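Local coordinates for periplasmic sugar-binding protein (Chloroflexus aurantiacus, PDB 4RXU) that binds beta-D-glucopyranose between its two lobes and probably serves as the periplasmic sugar receptor of an ABC-type transporter, at residues G70-E75 with P94-A99; S116-I121 with D166-L171. All coordinates share one frame; numbering follows the deposited sequence.

Contact 1 of 2, residues G70-E75 with P94-A99; sequences GSSAKE and PHDGTA
Pro94 presents its CA to Glu75 OE2, 3.2 Å away, where the carboxylate of the helix 72-84 reaches across to the loop that follows strand 89-92. The next backbone amide takes the bond: His95 N donates to Glu75 OE2 at 2.8 Å, nearly straight at 165°, and uses the syn lone pair of that oxygen. Glu75 manages this with an extended chain, CG anti to the backbone N (chi1 174°), which carries the buried carboxylate clear of its helix. The imidazole of His95 lies over Gly70, whose CA makes a CH-pi contact 3.8 Å from the ring centroid and close to the ring normal. Gly70 O sits above the same ring nearer its rim, while Ser72 OG approaches the edge. At Asp96 the link is through water: one molecule accepts from Asp96 N and from Ser72 OG and donates to Glu75 OE1, so both oxygens of the glutamate serve the loop. Asp96 OD1 then accepts from Ala99 N at 3.0 Å, an Asx motif; Ala99 CB lies 3.4 Å from Ser72 OG. On the facing side Ser71 is the N-cap of its helix, its OG accepting from Lys74 N. The beta-alpha connections leaving strands 61-67 and 89-92, which flank strand 29-37 in the sheet, are thus tied together in the Rossmann-like lobe of a periplasmic binding protein.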
ATOM      1  N   GLY A  70       9.995   5.268 -11.327  1.00 11.08           N
ATOM      2  CA  GLY A  70      10.543   4.155 -10.580  1.00 12.55           C
ATOM      3  C   GLY A  70      12.039   4.220 -10.415  1.00 10.21           C
ATOM      4  O   GLY A  70      12.672   3.189 -10.252  1.00 11.31           O
ATOM      5  N   SER A  71      12.595   5.435 -10.487  1.00 10.11           N
ATOM      6  CA  SER A  71      14.036   5.662 -10.380  1.00 11.37           C
ATOM      7  C   SER A  71      14.373   6.604  -9.240  1.00 10.40           C
ATOM      8  O   SER A  71      13.969   7.771  -9.256  1.00 11.28           O
ATOM      9  CB  SER A  71      14.570   6.274 -11.666  1.00 12.72           C
ATOM     10  OG  SER A  71      15.886   6.752 -11.483  1.00 12.78           O
ATOM     11  N   SER A  72      15.197   6.134  -8.302  1.00 11.20           N
ATOM     12  CA  SER A  72      15.635   7.015  -7.215  1.00 11.77           C
ATOM     13  C   SER A  72      16.496   8.157  -7.739  1.00 11.00           C
ATOM     14  O   SER A  72      16.476   9.271  -7.202  1.00 10.99           O
ATOM     15  CB  SER A  72      16.427   6.273  -6.164  1.00 12.44           C
ATOM     16  OG  SER A  72      15.641   5.307  -5.526  1.00 15.84           O
ATOM     17  N   ALA A  73      17.249   7.900  -8.801  1.00 12.55           N
ATOM     18  CA  ALA A  73      18.075   8.952  -9.345  1.00 12.31           C
ATOM     19  C   ALA A  73      17.208  10.036  -9.992  1.00 13.47           C
ATOM     20  O   ALA A  73      17.477  11.242  -9.838  1.00 12.66           O
ATOM     21  CB  ALA A  73      19.078   8.379 -10.344  1.00 14.86           C
ATOM     22  N   LYS A  74      16.164   9.622 -10.699  1.00 11.20           N
ATOM     23  CA  LYS A  74      15.264  10.611 -11.307  1.00 11.67           C
ATOM     24  C   LYS A  74      14.488  11.349 -10.218  1.00  9.00           C
ATOM     25  O   LYS A  74      14.256  12.537 -10.307  1.00 10.12           O
ATOM     26  CB  LYS A  74      14.295   9.962 -12.282  1.00  9.78           C
ATOM     27  CG  LYS A  74      13.329  10.933 -12.931  1.00 12.61           C
ATOM     28  CD  LYS A  74      14.043  11.922 -13.825  1.00 12.55           C
ATOM     29  CE  LYS A  74      13.151  12.878 -14.598  1.00 14.74           C
ATOM     30  NZ  LYS A  74      12.365  12.249 -15.670  1.00 20.74           N
ATOM     31  N   GLU A  75      14.074  10.619  -9.193  1.00  8.30           N
ATOM     32  CA  GLU A  75      13.410  11.230  -8.053  1.00 10.34           C
ATOM     33  C   GLU A  75      14.227  12.381  -7.448  1.00  9.01           C
ATOM     34  O   GLU A  75      13.728  13.465  -7.202  1.00  9.72           O
ATOM     35  CB  GLU A  75      13.154  10.127  -7.039  1.00  9.59           C
ATOM     36  CG  GLU A  75      12.592  10.590  -5.719  1.00 10.21           C
ATOM     37  CD  GLU A  75      12.475   9.385  -4.827  1.00 10.41           C
ATOM     38  OE1 GLU A  75      13.444   9.118  -4.063  1.00 12.84           O
ATOM     39  OE2 GLU A  75      11.457   8.664  -4.956  1.00 11.81           O
ATOM     40  N   PRO A  94       8.334   8.289  -1.953  1.00  8.45           N
ATOM     41  CA  PRO A  94       9.536   7.743  -2.505  1.00  8.18           C
ATOM     42  C   PRO A  94       9.327   6.461  -3.263  1.00  8.14           C
ATOM     43  O   PRO A  94       8.509   5.618  -2.884  1.00  8.76           O
ATOM     44  CB  PRO A  94      10.410   7.463  -1.268  1.00  9.79           C
ATOM     45  CG  PRO A  94       9.443   7.290  -0.155  1.00  8.39           C
ATOM     46  CD  PRO A  94       8.397   8.322  -0.477  1.00  8.97           C
ATOM     47  N   HIS A  95      10.104   6.301  -4.321  1.00  8.30           N
ATOM     48  CA  HIS A  95      10.185   4.983  -4.937  1.00 11.59           C
ATOM     49  C   HIS A  95      10.862   3.959  -4.033  1.00 10.61           C
ATOM     50  O   HIS A  95      10.343   2.867  -3.791  1.00 10.55           O
ATOM     51  CB  HIS A  95      10.924   5.032  -6.246  1.00 12.48           C
ATOM     52  CG  HIS A  95      11.095   3.673  -6.813  1.00 22.97           C
ATOM     53  ND1 HIS A  95      10.014   2.883  -7.131  1.00 20.14           N
ATOM     54  CD2 HIS A  95      12.194   2.908  -6.980  1.00 20.48           C
ATOM     55  CE1 HIS A  95      10.444   1.706  -7.535  1.00 21.92           C
ATOM     56  NE2 HIS A  95      11.766   1.703  -7.471  1.00 18.97           N
ATOM     57  N   ASP A  96      12.008   4.355  -3.501  1.00  9.90           N
ATOM     58  CA  ASP A  96      12.784   3.517  -2.606  1.00  9.38           C
ATOM     59  C   ASP A  96      13.027   4.331  -1.350  1.00  8.83           C
ATOM     60  O   ASP A  96      13.676   5.356  -1.399  1.00 10.29           O
ATOM     61  CB  ASP A  96      14.095   3.090  -3.267  1.00 10.34           C
ATOM     62  CG  ASP A  96      14.954   2.218  -2.369  1.00 13.65           C
ATOM     63  OD1 ASP A  96      15.115   2.498  -1.151  1.00 14.34           O
ATOM     64  OD2 ASP A  96      15.498   1.243  -2.890  1.00 20.08           O
ATOM     65  N   GLY A  97      12.483   3.885  -0.230  1.00  9.88           N
ATOM     66  CA  GLY A  97      12.424   4.754   0.951  1.00 10.47           C
ATOM     67  C   GLY A  97      13.792   5.138   1.485  1.00  9.51           C
ATOM     68  O   GLY A  97      14.057   6.278   1.778  1.00 11.09           O
ATOM     69  N   THR A  98      14.677   4.151   1.589  1.00 10.76           N
ATOM     70  CA  THR A  98      16.015   4.408   2.080  1.00 11.67           C
ATOM     71  C   THR A  98      16.811   5.224   1.087  1.00 11.74           C
ATOM     72  O   THR A  98      17.507   6.177   1.482  1.00 13.45           O
ATOM     73  CB  THR A  98      16.736   3.111   2.414  1.00 14.96           C
ATOM     74  OG1 THR A  98      16.061   2.502   3.515  1.00 16.52           O
ATOM     75  CG2 THR A  98      18.185   3.386   2.830  1.00 18.19           C
ATOM     76  N   ALA A  99      16.706   4.873  -0.190  1.00  9.21           N
ATOM     77  CA  ALA A  99      17.454   5.595  -1.223  1.00 11.49           C
ATOM     78  C   ALA A  99      17.087   7.059  -1.321  1.00 10.45           C
ATOM     79  O   ALA A  99      17.897   7.863  -1.752  1.00 12.58           O
ATOM     80  CB  ALA A  99      17.258   4.976  -2.581  1.00 11.12           C
TER
HETATM   81  O   HOH W   1      13.863   6.468  -3.886  1.00 12.19           O

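Contact 2 of 2, residues S116-I121 with D166-L171; sequences SYDRLI and DNNAFL. With BGC (beta-D-glucopyranose), chain C.
One wall of the glucose site, facing O1, O2 and O5, is built here, where the loop after strand 113-117 meets the N-terminal end of helix 167-185. Asn168 ND2 donates to Asp118 O at 3.0 Å, with the acceptor almost in the amide plane but the donor 55° out of the carbonyl plane. The same nitrogen donates to the anomeric hydroxyl, glucose O1, at 3.1 Å and weakly to glucose O2, so this one amide group joins both segments to the sugar. Asp118 OD2 accepts from glucose O2 at 2.7 Å, its carboxylate turned 79° from the Asn168 amide. Arg119 keeps an extended chain from CG to NE (chi2 174°) and runs past Asp166: NE forms a salt bridge to Asp166 OD2 at 3.3 Å and donates to O1, while NH2 donates to the ring oxygen O5 and also pairs with Glu42. Asp166 OD2 in turn accepts from glucose O1 at 2.6 Å, and OD1 caps the helix by taking Asn168 N. Behind this polar layer two waters bridge the segments, one joining Leu120 N to Asn167 ND2 and Asn168 OD1, the other joining the backbones at Leu120 O and Asn167 N. Leu120 CD2 packs alongside Asn167 ND2 at 4.0 Å. Arginine, aspartates and asparagine converging on one sugar edge from both lobes are characteristic of the interlobe cleft of periplasmic sugar-binding proteins.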
ATOM      1  N   SER A 116       6.846  13.440   3.764  1.00  7.17           N
ATOM      2  CA  SER A 116       6.847  12.132   3.143  1.00  8.39           C
ATOM      3  C   SER A 116       5.358  11.733   2.993  1.00  8.20           C
ATOM      4  O   SER A 116       4.568  11.956   3.900  1.00  8.48           O
ATOM      5  CB  SER A 116       7.622  11.163   4.029  1.00  8.71           C
ATOM      6  OG  SER A 116       8.045   9.990   3.359  1.00 10.04           O
ATOM      7  N   TYR A 117       5.006  11.197   1.828  1.00  7.44           N
ATOM      8  CA  TYR A 117       3.628  11.021   1.428  1.00  7.84           C
ATOM      9  C   TYR A 117       3.380   9.560   1.086  1.00  9.42           C
ATOM     10  O   TYR A 117       4.013   9.010   0.193  1.00  8.10           O
ATOM     11  CB  TYR A 117       3.335  11.883   0.211  1.00  9.16           C
ATOM     12  CG  TYR A 117       1.899  11.781  -0.270  1.00  7.48           C
ATOM     13  CD1 TYR A 117       0.872  12.433   0.373  1.00  8.39           C
ATOM     14  CD2 TYR A 117       1.587  11.004  -1.365  1.00 11.25           C
ATOM     15  CE1 TYR A 117      -0.436  12.306  -0.059  1.00  9.59           C
ATOM     16  CE2 TYR A 117       0.291  10.899  -1.824  1.00  7.59           C
ATOM     17  CZ  TYR A 117      -0.717  11.542  -1.152  1.00  7.90           C
ATOM     18  OH  TYR A 117      -2.001  11.401  -1.610  1.00 10.54           O
ATOM     19  N   ASP A 118       2.460   8.965   1.839  1.00  8.56           N
ATOM     20  CA  ASP A 118       2.039   7.566   1.736  1.00  9.48           C
ATOM     21  C   ASP A 118       3.116   6.597   2.197  1.00 11.73           C
ATOM     22  O   ASP A 118       2.852   5.751   3.040  1.00  9.93           O
ATOM     23  CB  ASP A 118       1.545   7.160   0.353  1.00  8.30           C
ATOM     24  CG  ASP A 118       0.861   5.834   0.399  1.00 10.47           C
ATOM     25  OD1 ASP A 118      -0.343   5.826   0.745  1.00  9.10           O
ATOM     26  OD2 ASP A 118       1.535   4.791   0.169  1.00 10.12           O
ATOM     27  N   ARG A 119       4.297   6.684   1.588  1.00  9.84           N
ATOM     28  CA  ARG A 119       5.453   5.857   1.923  1.00 11.50           C
ATOM     29  C   ARG A 119       6.458   6.710   2.643  1.00 13.45           C
ATOM     30  O   ARG A 119       6.560   7.921   2.390  1.00 11.41           O
ATOM     31  CB  ARG A 119       6.125   5.318   0.663  1.00  9.88           C
ATOM     32  CG  ARG A 119       5.262   4.419  -0.166  1.00  9.80           C
ATOM     33  CD  ARG A 119       5.973   4.072  -1.454  1.00  8.95           C
ATOM     34  NE  ARG A 119       5.232   3.110  -2.232  1.00 10.65           N
ATOM     35  CZ  ARG A 119       5.554   2.733  -3.455  1.00  9.92           C
ATOM     36  NH1 ARG A 119       6.593   3.282  -4.070  1.00  9.73           N
ATOM     37  NH2 ARG A 119       4.823   1.821  -4.066  1.00 11.09           N
ATOM     38  N   LEU A 120       7.199   6.065   3.537  1.00  8.88           N
ATOM     39  CA  LEU A 120       8.144   6.746   4.392  1.00 11.05           C
ATOM     40  C   LEU A 120       9.567   6.750   3.822  1.00 11.48           C
ATOM     41  O   LEU A 120      10.117   5.717   3.466  1.00 11.46           O
ATOM     42  CB  LEU A 120       8.132   6.044   5.757  1.00 11.45           C
ATOM     43  CG  LEU A 120       8.918   6.688   6.898  1.00 12.90           C
ATOM     44  CD1 LEU A 120       8.491   8.129   7.144  1.00 14.64           C
ATOM     45  CD2 LEU A 120       8.790   5.820   8.146  1.00 16.26           C
ATOM     46  N   ILE A 121      10.160   7.937   3.748  1.00  9.56           N
ATOM     47  CA  ILE A 121      11.593   8.076   3.498  1.00 10.92           C
ATOM     48  C   ILE A 121      12.338   7.658   4.751  1.00 13.21           C
ATOM     49  O   ILE A 121      12.016   8.105   5.849  1.00 11.36           O
ATOM     50  CB  ILE A 121      11.964   9.527   3.138  1.00  9.95           C
ATOM     51  CG1 ILE A 121      11.322   9.868   1.792  1.00 10.10           C
ATOM     52  CG2 ILE A 121      13.477   9.675   3.063  1.00 12.41           C
ATOM     53  CD1 ILE A 121      11.546  11.280   1.306  1.00 13.69           C
ATOM     54  N   ASP A 166       9.702  -0.511  -0.713  1.00  9.22           N
ATOM     55  CA  ASP A 166       8.583   0.242  -0.131  1.00  8.49           C
ATOM     56  C   ASP A 166       8.466  -0.109   1.341  1.00  9.08           C
ATOM     57  O   ASP A 166       8.152  -1.244   1.677  1.00 10.34           O
ATOM     58  CB  ASP A 166       7.309  -0.180  -0.881  1.00  8.06           C
ATOM     59  CG  ASP A 166       6.065   0.478  -0.382  1.00  8.71           C
ATOM     60  OD1 ASP A 166       6.137   1.344   0.521  1.00  8.06           O
ATOM     61  OD2 ASP A 166       5.004   0.105  -0.951  1.00  8.58           O
ATOM     62  N   ASN A 167       8.724   0.837   2.234  1.00  7.35           N
ATOM     63  CA  ASN A 167       8.552   0.535   3.660  1.00  8.53           C
ATOM     64  C   ASN A 167       7.150   0.020   3.982  1.00  9.36           C
ATOM     65  O   ASN A 167       6.956  -0.756   4.925  1.00  8.91           O
ATOM     66  CB  ASN A 167       8.880   1.762   4.497  1.00 10.37           C
ATOM     67  CG  ASN A 167       8.925   1.461   5.963  1.00 12.13           C
ATOM     68  OD1 ASN A 167       9.733   0.643   6.419  1.00 14.75           O
ATOM     69  ND2 ASN A 167       8.082   2.141   6.723  1.00 14.07           N
ATOM     70  N   ASN A 168       6.156   0.493   3.243  1.00  9.17           N
ATOM     71  CA  ASN A 168       4.793   0.014   3.495  1.00  8.43           C
ATOM     72  C   ASN A 168       4.667  -1.487   3.276  1.00  6.79           C
ATOM     73  O   ASN A 168       3.847  -2.115   3.913  1.00  9.65           O
ATOM     74  CB  ASN A 168       3.773   0.733   2.611  1.00  7.64           C
ATOM     75  CG  ASN A 168       3.542   2.165   3.012  1.00  9.83           C
ATOM     76  OD1 ASN A 168       3.885   2.589   4.101  1.00 10.59           O
ATOM     77  ND2 ASN A 168       2.888   2.903   2.138  1.00 10.15           N
ATOM     78  N   ALA A 169       5.466  -2.065   2.381  1.00  7.61           N
ATOM     79  CA  ALA A 169       5.399  -3.514   2.159  1.00  8.82           C
ATOM     80  C   ALA A 169       5.723  -4.251   3.459  1.00  8.74           C
ATOM     81  O   ALA A 169       5.116  -5.255   3.770  1.00  8.25           O
ATOM     82  CB  ALA A 169       6.321  -3.939   1.037  1.00 10.64           C
ATOM     83  N   PHE A 170       6.682  -3.736   4.218  1.00  7.07           N
ATOM     84  CA  PHE A 170       7.018  -4.335   5.510  1.00  7.28           C
ATOM     85  C   PHE A 170       5.891  -4.112   6.504  1.00  7.68           C
ATOM     86  O   PHE A 170       5.558  -5.010   7.306  1.00  9.14           O
ATOM     87  CB  PHE A 170       8.326  -3.754   6.043  1.00  8.07           C
ATOM     88  CG  PHE A 170       9.546  -4.296   5.365  1.00  8.51           C
ATOM     89  CD1 PHE A 170       9.997  -3.726   4.200  1.00 10.44           C
ATOM     90  CD2 PHE A 170      10.224  -5.377   5.883  1.00 11.64           C
ATOM     91  CE1 PHE A 170      11.122  -4.219   3.564  1.00 13.20           C
ATOM     92  CE2 PHE A 170      11.340  -5.875   5.244  1.00 12.77           C
ATOM     93  CZ  PHE A 170      11.790  -5.290   4.083  1.00 12.90           C
ATOM     94  N   LEU A 171       5.297  -2.922   6.485  1.00  7.87           N
ATOM     95  CA  LEU A 171       4.189  -2.620   7.420  1.00  8.59           C
ATOM     96  C   LEU A 171       2.964  -3.479   7.112  1.00  8.59           C
ATOM     97  O   LEU A 171       2.342  -4.039   8.018  1.00  8.30           O
ATOM     98  CB  LEU A 171       3.812  -1.129   7.413  1.00  9.20           C
ATOM     99  CG  LEU A 171       4.939  -0.207   7.898  1.00  9.60           C
ATOM    100  CD1 LEU A 171       4.635   1.279   7.685  1.00 10.45           C
ATOM    101  CD2 LEU A 171       5.216  -0.488   9.368  1.00 10.94           C
TER
HETATM  102  C2  BGC C 402       0.689   1.945  -1.341  1.00 11.07           C
HETATM  103  C3  BGC C 402      -0.395   1.015  -1.848  1.00 13.47           C
HETATM  104  C4  BGC C 402      -0.064   0.589  -3.271  1.00 13.58           C
HETATM  105  C5  BGC C 402       1.358   0.033  -3.365  1.00 13.95           C
HETATM  106  C6  BGC C 402       1.801  -0.254  -4.783  1.00 14.91           C
HETATM  107  C1  BGC C 402       1.961   1.117  -1.414  1.00 14.99           C
HETATM  108  O1  BGC C 402       3.039   1.725  -0.766  1.00 14.97           O
HETATM  109  O2  BGC C 402       0.384   2.344  -0.000  1.00 11.61           O
HETATM  110  O3  BGC C 402      -1.635   1.713  -1.796  1.00 11.14           O
HETATM  111  O4  BGC C 402      -0.947  -0.488  -3.640  1.00 11.98           O
HETATM  112  O5  BGC C 402       2.282   0.938  -2.794  1.00 12.53           O
HETATM  113  O6  BGC C 402       1.564   0.857  -5.651  1.00 11.95           O
HETATM  114  O   HOH W   2       6.239   3.568   4.980  1.00 11.71           O
HETATM  115  O   HOH W   3       9.420   3.561   1.717  1.00 12.00           O

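In the fold
Contact 2 is wholly buried near the centre of the chain and lines the sugar site, whereas the centre of contact 1 lies about 16 Å from the centre of the chain, and that contact is only partly buried. Contact 1 joins connections within one lobe; contact 2 brings a loop of that same sheet against a helix following strand 155-159 of the other sheet. The chemistry follows: outside, a carboxylate and a water bind backbone amides beside a histidine packed on glycine, while inside, charged and amide groups share the glucose oxygens. The two touch directly, since Pro94 O probably accepts from Arg119 NH1, and the Pro94 ring packs on Ile121.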